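Local coordinates for exotoxin 6 (Staphylococcus aureus subsp. aureus Mu50, PDB 4ZYS), which is a superantigen-like exotoxin of unestablished function that probably acts on the host's immune defences, at residues A[159-164]-A[187-192]; A[132-137]-A[155-160]. All blocks are in the same frame, centred on the assembly; numbering follows the deposited sequence.

Contact 1 of 2, residues A[159-164]-A[187-192]; sequences ITMKDG and RQIQKI
Lys162 reaches Gln190 through two bends: its chain turns at chi2 (-140°) and again at chi4 (-55°), laying CG and CD across the side chains of Gln188 and Gln190 before NZ meets Gln190 OE1 at 2.8 Å. NZ comes from above the amide plane, not along a lone pair, and on the way Lys162 CE passes 3.3 Å from Arg187 O. In the selenomethionine Met161, bends at chi2 and chi3 curl the chain back, bringing CE and SE onto the partner strand, with CE 3.6 Å from Gln188 CB and SE against Ile189 CG1. On the buried face, Ile159 CG2 meets Ile189 CG2 at 3.9 Å, while helix 130-145 and Ile184 pack on the same isoleucines. The backbones are tied around Thr160: its N gives a nearly straight bond to Lys191 O, and its O takes two donors, Gln190 N at 2.8 Å and Lys191 N at 3.3 Å. Beyond them Lys162 N binds Gln188 O at 2.8 Å, and a water joins Asp163 N to Gln188 OE1. A type I turn from Met161 to Gly164 then leads the chain away. Two residues, Gln190 and Lys191, thus face the single Thr160, the signature of a classic beta bulge, here in an antiparallel strand pair of the toxin's beta-grasp domain.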
ATOM      1  N   ILE A 159      10.509   7.240   0.227  1.00 19.72           N
ATOM      2  CA  ILE A 159       9.509   8.181  -0.262  1.00 19.58           C
ATOM      3  C   ILE A 159       9.830   9.535   0.386  1.00 23.68           C
ATOM      4  O   ILE A 159       9.764   9.668   1.607  1.00 23.68           O
ATOM      5  CB  ILE A 159       8.047   7.678  -0.035  1.00 21.73           C
ATOM      6  CG1 ILE A 159       7.846   6.299  -0.740  1.00 21.83           C
ATOM      7  CG2 ILE A 159       7.020   8.710  -0.549  1.00 19.54           C
ATOM      8  CD1 ILE A 159       6.657   5.455  -0.277  1.00 27.73           C
ATOM      9  N   THR A 160      10.247  10.515  -0.430  1.00 18.50           N
ATOM     10  CA  THR A 160      10.604  11.835   0.077  1.00 18.31           C
ATOM     11  C   THR A 160       9.473  12.829  -0.236  1.00 22.59           C
ATOM     12  O   THR A 160       9.008  12.913  -1.377  1.00 22.51           O
ATOM     13  CB  THR A 160      11.961  12.276  -0.489  1.00 23.75           C
ATOM     14  OG1 THR A 160      12.920  11.253  -0.208  1.00 25.44           O
ATOM     15  CG2 THR A 160      12.438  13.603   0.101  1.00 19.42           C
HETATM   16  N   MSE A 161       9.054  13.594   0.790  1.00 17.67           N
HETATM   17  CA  MSE A 161       7.997  14.601   0.689  1.00 15.52           C
HETATM   18  C   MSE A 161       8.589  15.958   0.332  1.00 21.66           C
HETATM   19  O   MSE A 161       9.807  16.110   0.417  1.00 20.48           O
HETATM   20  CB  MSE A 161       7.242  14.687   2.018  1.00 16.54           C
HETATM   21  CG  MSE A 161       6.823  13.304   2.566  1.00 20.15           C
HETATM   22 SE   MSE A 161       5.846  12.256   1.291  0.75 22.45          SE
HETATM   23  CE  MSE A 161       4.225  13.214   1.429  1.00 20.71           C
ATOM     24  N   LYS A 162       7.733  16.946  -0.059  1.00 20.84           N
ATOM     25  CA  LYS A 162       8.174  18.313  -0.402  1.00 23.20           C
ATOM     26  C   LYS A 162       8.838  18.980   0.775  1.00 29.04           C
ATOM     27  O   LYS A 162       9.781  19.733   0.575  1.00 30.14           O
ATOM     28  CB  LYS A 162       7.018  19.211  -0.910  1.00 26.83           C
ATOM     29  CG  LYS A 162       6.188  18.573  -2.018  1.00 49.68           C
ATOM     30  CD  LYS A 162       5.785  19.534  -3.140  1.00 59.38           C
ATOM     31  CE  LYS A 162       5.027  18.825  -4.252  1.00 53.24           C
ATOM     32  NZ  LYS A 162       5.765  17.663  -4.835  1.00 42.62           N
ATOM     33  N   ASP A 163       8.365  18.679   2.006  1.00 27.63           N
ATOM     34  CA  ASP A 163       8.898  19.260   3.242  1.00 28.45           C
ATOM     35  C   ASP A 163      10.163  18.547   3.751  1.00 31.38           C
ATOM     36  O   ASP A 163      10.679  18.938   4.785  1.00 32.19           O
ATOM     37  CB  ASP A 163       7.813  19.295   4.343  1.00 30.81           C
ATOM     38  CG  ASP A 163       7.248  17.968   4.816  1.00 42.63           C
ATOM     39  OD1 ASP A 163       7.837  16.910   4.486  1.00 43.31           O
ATOM     40  OD2 ASP A 163       6.246  17.986   5.560  1.00 49.97           O
ATOM     41  N   GLY A 164      10.632  17.513   3.050  1.00 28.25           N
ATOM     42  CA  GLY A 164      11.845  16.795   3.437  1.00 29.15           C
ATOM     43  C   GLY A 164      11.677  15.527   4.245  1.00 35.14           C
ATOM     44  O   GLY A 164      12.655  14.780   4.414  1.00 35.48           O
ATOM     45  N   ARG A 187      -0.198  14.766  -2.964  1.00 21.24           N
ATOM     46  CA  ARG A 187       0.174  16.038  -3.575  1.00 21.96           C
ATOM     47  C   ARG A 187       1.543  16.523  -3.091  1.00 27.16           C
ATOM     48  O   ARG A 187       2.105  17.435  -3.696  1.00 26.97           O
ATOM     49  CB  ARG A 187      -0.880  17.106  -3.268  1.00 22.95           C
ATOM     50  CG  ARG A 187      -2.307  16.743  -3.694  1.00 28.89           C
ATOM     51  CD  ARG A 187      -3.286  17.700  -3.057  1.00 28.07           C
ATOM     52  NE  ARG A 187      -3.346  17.470  -1.618  1.00 29.71           N
ATOM     53  CZ  ARG A 187      -4.184  18.081  -0.791  1.00 48.32           C
ATOM     54  NH1 ARG A 187      -5.024  19.005  -1.246  1.00 42.23           N
ATOM     55  NH2 ARG A 187      -4.191  17.773   0.501  1.00 23.08           N
ATOM     56  N   GLN A 188       2.075  15.897  -2.012  1.00 24.18           N
ATOM     57  CA  GLN A 188       3.329  16.263  -1.357  1.00 23.77           C
ATOM     58  C   GLN A 188       4.475  15.249  -1.620  1.00 25.82           C
ATOM     59  O   GLN A 188       5.593  15.480  -1.155  1.00 24.77           O
ATOM     60  CB  GLN A 188       3.106  16.429   0.154  1.00 24.35           C
ATOM     61  CG  GLN A 188       2.203  17.604   0.540  1.00 35.05           C
ATOM     62  CD  GLN A 188       2.792  18.942   0.190  1.00 49.53           C
ATOM     63  OE1 GLN A 188       3.925  19.258   0.547  1.00 43.17           O
ATOM     64  NE2 GLN A 188       2.032  19.758  -0.526  1.00 38.18           N
ATOM     65  N   ILE A 189       4.219  14.162  -2.361  1.00 21.05           N
ATOM     66  CA  ILE A 189       5.282  13.189  -2.691  1.00 20.95           C
ATOM     67  C   ILE A 189       6.182  13.808  -3.789  1.00 24.56           C
ATOM     68  O   ILE A 189       5.674  14.120  -4.868  1.00 22.50           O
ATOM     69  CB  ILE A 189       4.703  11.806  -3.111  1.00 23.43           C
ATOM     70  CG1 ILE A 189       3.867  11.179  -1.972  1.00 22.44           C
ATOM     71  CG2 ILE A 189       5.827  10.861  -3.596  1.00 24.62           C
ATOM     72  CD1 ILE A 189       2.873  10.121  -2.416  1.00 22.61           C
ATOM     73  N   GLN A 190       7.495  14.010  -3.500  1.00 20.73           N
ATOM     74  CA  GLN A 190       8.439  14.622  -4.442  1.00 20.94           C
ATOM     75  C   GLN A 190       9.296  13.612  -5.225  1.00 24.98           C
ATOM     76  O   GLN A 190       9.435  13.736  -6.451  1.00 24.24           O
ATOM     77  CB  GLN A 190       9.393  15.586  -3.706  1.00 22.96           C
ATOM     78  CG  GLN A 190       8.920  17.014  -3.673  1.00 42.60           C
ATOM     79  CD  GLN A 190       9.091  17.774  -4.959  1.00 58.73           C
ATOM     80  OE1 GLN A 190       8.337  17.581  -5.921  1.00 53.59           O
ATOM     81  NE2 GLN A 190      10.001  18.744  -4.951  1.00 51.74           N
ATOM     82  N   LYS A 191       9.931  12.674  -4.497  1.00 19.71           N
ATOM     83  CA  LYS A 191      10.855  11.684  -5.030  1.00 18.62           C
ATOM     84  C   LYS A 191      10.595  10.332  -4.421  1.00 20.82           C
ATOM     85  O   LYS A 191      10.231  10.245  -3.251  1.00 19.49           O
ATOM     86  CB  LYS A 191      12.311  12.071  -4.695  1.00 21.25           C
ATOM     87  CG  LYS A 191      12.931  13.193  -5.489  1.00 37.60           C
ATOM     88  CD  LYS A 191      14.405  13.280  -5.101  1.00 46.91           C
ATOM     89  CE  LYS A 191      15.295  13.824  -6.192  1.00 55.22           C
ATOM     90  NZ  LYS A 191      16.735  13.785  -5.806  1.00 60.49           N
ATOM     91  N   ILE A 192      10.835   9.277  -5.201  1.00 17.26           N
ATOM     92  CA  ILE A 192      10.747   7.894  -4.772  1.00 16.80           C
ATOM     93  C   ILE A 192      12.004   7.185  -5.282  1.00 22.47           C
ATOM     94  O   ILE A 192      12.404   7.342  -6.442  1.00 21.40           O
ATOM     95  CB  ILE A 192       9.442   7.158  -5.193  1.00 19.35           C
ATOM     96  CG1 ILE A 192       8.173   7.896  -4.694  1.00 20.11           C
ATOM     97  CG2 ILE A 192       9.446   5.670  -4.710  1.00 16.70           C
ATOM     98  CD1 ILE A 192       6.832   7.395  -5.398  1.00 25.36           C
TER
HETATM   99  O   HOH W   1      13.355   9.362  -2.079  1.00 32.75           O
HETATM  100  O   HOH W   2       5.605  17.834   2.171  1.00 37.96           O

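Contact 2 of 2, residues A[132-137]-A[155-160]; sequences ELDYRL and GQITIT
Leu137 and Ile157 meet through methyl groups, Leu137 CD1 lying 3.8 Å from Ile157 CG2 while Ile157 CD1 reaches back to Leu137 CB at 4.2 Å. The two torsions of the isoleucine divide the work: chi1 (-66°) turns CG2 to Leu137 CD1, and the extended chi2 (157°) carries CD1 to Leu137 CB, the side chains crossing at a slant. One helical turn earlier, Leu133 has nearly the same conformation as Leu137 and receives Ile159: the CD1 methyl of Ile159 sits 4.1 Å from Leu133 CB and 4.2 Å from Leu133 CD1. Ile159 CD1 also lies 4.3 Å from Leu137 CD1, so one methyl touches both leucines. The axes of the two short segments come no nearer than 10.6 Å, and Ile157 and Ile159, alternate residues of the strand, span the gap with side chains directed at the helix. Asp134 borders this apolar patch. Its CG is anti to the backbone N (chi1 173°), and OD1 comes 4.3 Å from Ile157 CD1. OD1 forms a salt bridge with Arg138, one turn further along the same helix, and OD2 a hydrogen bond with Tyr17 of helix 10-17. With no hydrogen bond between the segments, this contact is purely apolar packing and probably draws its stability from the hydrophobic effect, while the buried charge at the margin is probably stabilised by its own arginine and tyrosine.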
ATOM      1  N   GLU A 132      -0.729   0.937  -0.514  1.00 11.91           N
ATOM      2  CA  GLU A 132      -0.810   1.055  -1.984  1.00 13.19           C
ATOM      3  C   GLU A 132       0.563   1.362  -2.599  1.00 20.75           C
ATOM      4  O   GLU A 132       0.951   0.717  -3.575  1.00 20.47           O
ATOM      5  CB  GLU A 132      -1.816   2.139  -2.391  1.00 14.35           C
ATOM      6  CG  GLU A 132      -1.875   2.366  -3.894  1.00 22.86           C
ATOM      7  CD  GLU A 132      -2.909   3.364  -4.368  1.00 38.72           C
ATOM      8  OE1 GLU A 132      -3.902   3.579  -3.637  1.00 30.37           O
ATOM      9  OE2 GLU A 132      -2.732   3.931  -5.471  1.00 27.06           O
ATOM     10  N   LEU A 133       1.297   2.344  -2.022  1.00 18.27           N
ATOM     11  CA  LEU A 133       2.614   2.709  -2.534  1.00 18.60           C
ATOM     12  C   LEU A 133       3.563   1.531  -2.403  1.00 22.32           C
ATOM     13  O   LEU A 133       4.316   1.263  -3.322  1.00 23.24           O
ATOM     14  CB  LEU A 133       3.178   3.944  -1.803  1.00 18.41           C
ATOM     15  CG  LEU A 133       2.509   5.261  -2.150  1.00 22.40           C
ATOM     16  CD1 LEU A 133       2.633   6.245  -1.024  1.00 22.43           C
ATOM     17  CD2 LEU A 133       3.044   5.826  -3.455  1.00 24.05           C
ATOM     18  N   ASP A 134       3.499   0.814  -1.281  1.00 18.05           N
ATOM     19  CA  ASP A 134       4.352  -0.349  -1.009  1.00 17.79           C
ATOM     20  C   ASP A 134       4.112  -1.443  -2.054  1.00 19.72           C
ATOM     21  O   ASP A 134       5.064  -1.856  -2.712  1.00 20.39           O
ATOM     22  CB  ASP A 134       4.106  -0.879   0.412  1.00 18.64           C
ATOM     23  CG  ASP A 134       4.808  -2.174   0.747  1.00 22.96           C
ATOM     24  OD1 ASP A 134       6.059  -2.173   0.809  1.00 24.83           O
ATOM     25  OD2 ASP A 134       4.112  -3.160   1.029  1.00 23.51           O
ATOM     26  N   TYR A 135       2.848  -1.816  -2.279  1.00 15.44           N
ATOM     27  CA  TYR A 135       2.508  -2.846  -3.238  1.00 16.35           C
ATOM     28  C   TYR A 135       2.910  -2.469  -4.659  1.00 21.61           C
ATOM     29  O   TYR A 135       3.517  -3.290  -5.347  1.00 22.16           O
ATOM     30  CB  TYR A 135       1.003  -3.171  -3.192  1.00 17.27           C
ATOM     31  CG  TYR A 135       0.631  -4.301  -4.129  1.00 17.76           C
ATOM     32  CD1 TYR A 135       0.336  -4.056  -5.462  1.00 19.86           C
ATOM     33  CD2 TYR A 135       0.546  -5.609  -3.672  1.00 18.57           C
ATOM     34  CE1 TYR A 135       0.008  -5.091  -6.334  1.00 23.25           C
ATOM     35  CE2 TYR A 135       0.223  -6.657  -4.536  1.00 19.95           C
ATOM     36  CZ  TYR A 135      -0.053  -6.390  -5.866  1.00 29.79           C
ATOM     37  OH  TYR A 135      -0.378  -7.392  -6.742  1.00 32.89           O
ATOM     38  N   ARG A 136       2.496  -1.277  -5.121  1.00 18.92           N
ATOM     39  CA  ARG A 136       2.725  -0.836  -6.501  1.00 19.59           C
ATOM     40  C   ARG A 136       4.218  -0.633  -6.807  1.00 25.87           C
ATOM     41  O   ARG A 136       4.650  -0.908  -7.931  1.00 26.71           O
ATOM     42  CB  ARG A 136       1.931   0.443  -6.814  1.00 17.52           C
ATOM     43  CG  ARG A 136       0.408   0.260  -6.780  1.00 21.18           C
ATOM     44  CD  ARG A 136      -0.071  -0.661  -7.910  1.00 19.41           C
ATOM     45  NE  ARG A 136      -1.528  -0.703  -8.001  1.00 13.16           N
ATOM     46  CZ  ARG A 136      -2.209  -1.674  -8.591  1.00 28.78           C
ATOM     47  NH1 ARG A 136      -1.577  -2.724  -9.103  1.00 26.78           N
ATOM     48  NH2 ARG A 136      -3.523  -1.619  -8.650  1.00 18.76           N
ATOM     49  N   LEU A 137       5.008  -0.191  -5.827  1.00 20.71           N
ATOM     50  CA  LEU A 137       6.434  -0.004  -6.088  1.00 20.01           C
ATOM     51  C   LEU A 137       7.156  -1.377  -6.127  1.00 25.71           C
ATOM     52  O   LEU A 137       8.006  -1.604  -6.985  1.00 26.82           O
ATOM     53  CB  LEU A 137       7.064   0.955  -5.071  1.00 18.78           C
ATOM     54  CG  LEU A 137       6.601   2.436  -5.195  1.00 20.23           C
ATOM     55  CD1 LEU A 137       6.902   3.210  -3.926  1.00 20.53           C
ATOM     56  CD2 LEU A 137       7.172   3.111  -6.419  1.00 15.56           C
ATOM     57  N   GLY A 155      16.982  -4.529   0.249  1.00 23.61           N
ATOM     58  CA  GLY A 155      16.933  -3.140  -0.183  1.00 21.79           C
ATOM     59  C   GLY A 155      15.915  -2.300   0.549  1.00 26.01           C
ATOM     60  O   GLY A 155      15.340  -2.714   1.560  1.00 23.77           O
ATOM     61  N   GLN A 156      15.650  -1.127  -0.009  1.00 25.25           N
ATOM     62  CA  GLN A 156      14.796  -0.124   0.603  1.00 24.78           C
ATOM     63  C   GLN A 156      14.018   0.690  -0.405  1.00 26.53           C
ATOM     64  O   GLN A 156      14.517   0.998  -1.500  1.00 25.28           O
ATOM     65  CB  GLN A 156      15.725   0.847   1.362  1.00 27.48           C
ATOM     66  CG  GLN A 156      15.132   1.504   2.585  1.00 46.98           C
ATOM     67  CD  GLN A 156      16.131   2.420   3.247  1.00 60.92           C
ATOM     68  OE1 GLN A 156      16.104   3.644   3.065  1.00 52.54           O
ATOM     69  NE2 GLN A 156      17.016   1.853   4.056  1.00 56.11           N
ATOM     70  N   ILE A 157      12.822   1.119   0.015  1.00 21.03           N
ATOM     71  CA  ILE A 157      12.006   2.107  -0.675  1.00 18.85           C
ATOM     72  C   ILE A 157      12.137   3.406   0.137  1.00 21.77           C
ATOM     73  O   ILE A 157      11.947   3.354   1.344  1.00 22.35           O
ATOM     74  CB  ILE A 157      10.522   1.700  -0.880  1.00 20.13           C
ATOM     75  CG1 ILE A 157      10.385   0.520  -1.832  1.00 19.19           C
ATOM     76  CG2 ILE A 157       9.685   2.901  -1.373  1.00 19.70           C
ATOM     77  CD1 ILE A 157       9.070  -0.264  -1.630  1.00 22.16           C
ATOM     78  N   THR A 158      12.442   4.553  -0.506  1.00 17.28           N
ATOM     79  CA  THR A 158      12.526   5.841   0.187  1.00 17.70           C
ATOM     80  C   THR A 158      11.549   6.802  -0.507  1.00 22.71           C
ATOM     81  O   THR A 158      11.686   7.069  -1.695  1.00 22.94           O
ATOM     82  CB  THR A 158      13.973   6.345   0.280  1.00 22.96           C
ATOM     83  OG1 THR A 158      14.792   5.288   0.773  1.00 22.75           O
ATOM     84  CG2 THR A 158      14.123   7.546   1.195  1.00 19.85           C
ATOM     85  N   ILE A 159      10.509   7.240   0.227  1.00 19.72           N
ATOM     86  CA  ILE A 159       9.509   8.181  -0.262  1.00 19.58           C
ATOM     87  C   ILE A 159       9.830   9.535   0.386  1.00 23.68           C
ATOM     88  O   ILE A 159       9.764   9.668   1.607  1.00 23.68           O
ATOM     89  CB  ILE A 159       8.047   7.678  -0.035  1.00 21.73           C
ATOM     90  CG1 ILE A 159       7.846   6.299  -0.740  1.00 21.83           C
ATOM     91  CG2 ILE A 159       7.020   8.710  -0.549  1.00 19.54           C
ATOM     92  CD1 ILE A 159       6.657   5.455  -0.277  1.00 27.73           C
ATOM     93  N   THR A 160      10.247  10.515  -0.430  1.00 18.50           N
ATOM     94  CA  THR A 160      10.604  11.835   0.077  1.00 18.31           C
ATOM     95  C   THR A 160       9.473  12.829  -0.236  1.00 22.59           C
ATOM     96  O   THR A 160       9.008  12.913  -1.377  1.00 22.51           O
ATOM     97  CB  THR A 160      11.961  12.276  -0.489  1.00 23.75           C
ATOM     98  OG1 THR A 160      12.920  11.253  -0.208  1.00 25.44           O
ATOM     99  CG2 THR A 160      12.438  13.603   0.101  1.00 19.42           C
TER

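How the contacts relate
The centres of contact 1 and contact 2 lie about 12 Å apart, and both use strand 155-161, sharing Ile159 and Thr160. Along the chain, helix 130-145 comes first, then strand 155-161, and finally strand 189-196, which returns antiparallel beside it in the five-stranded sheet. Contact 1 joins two neighbouring strands near one end of their pairing, whereas contact 2 sets the helix against a face of that sheet. They touch directly: Ile192 CG2 is 3.6 Å from Leu137 CD1, and Ile189 CD1 is 4.1 Å from Leu133 CD1. Helix and both strands therefore build one continuous hydrophobic core, as expected of a beta-grasp domain.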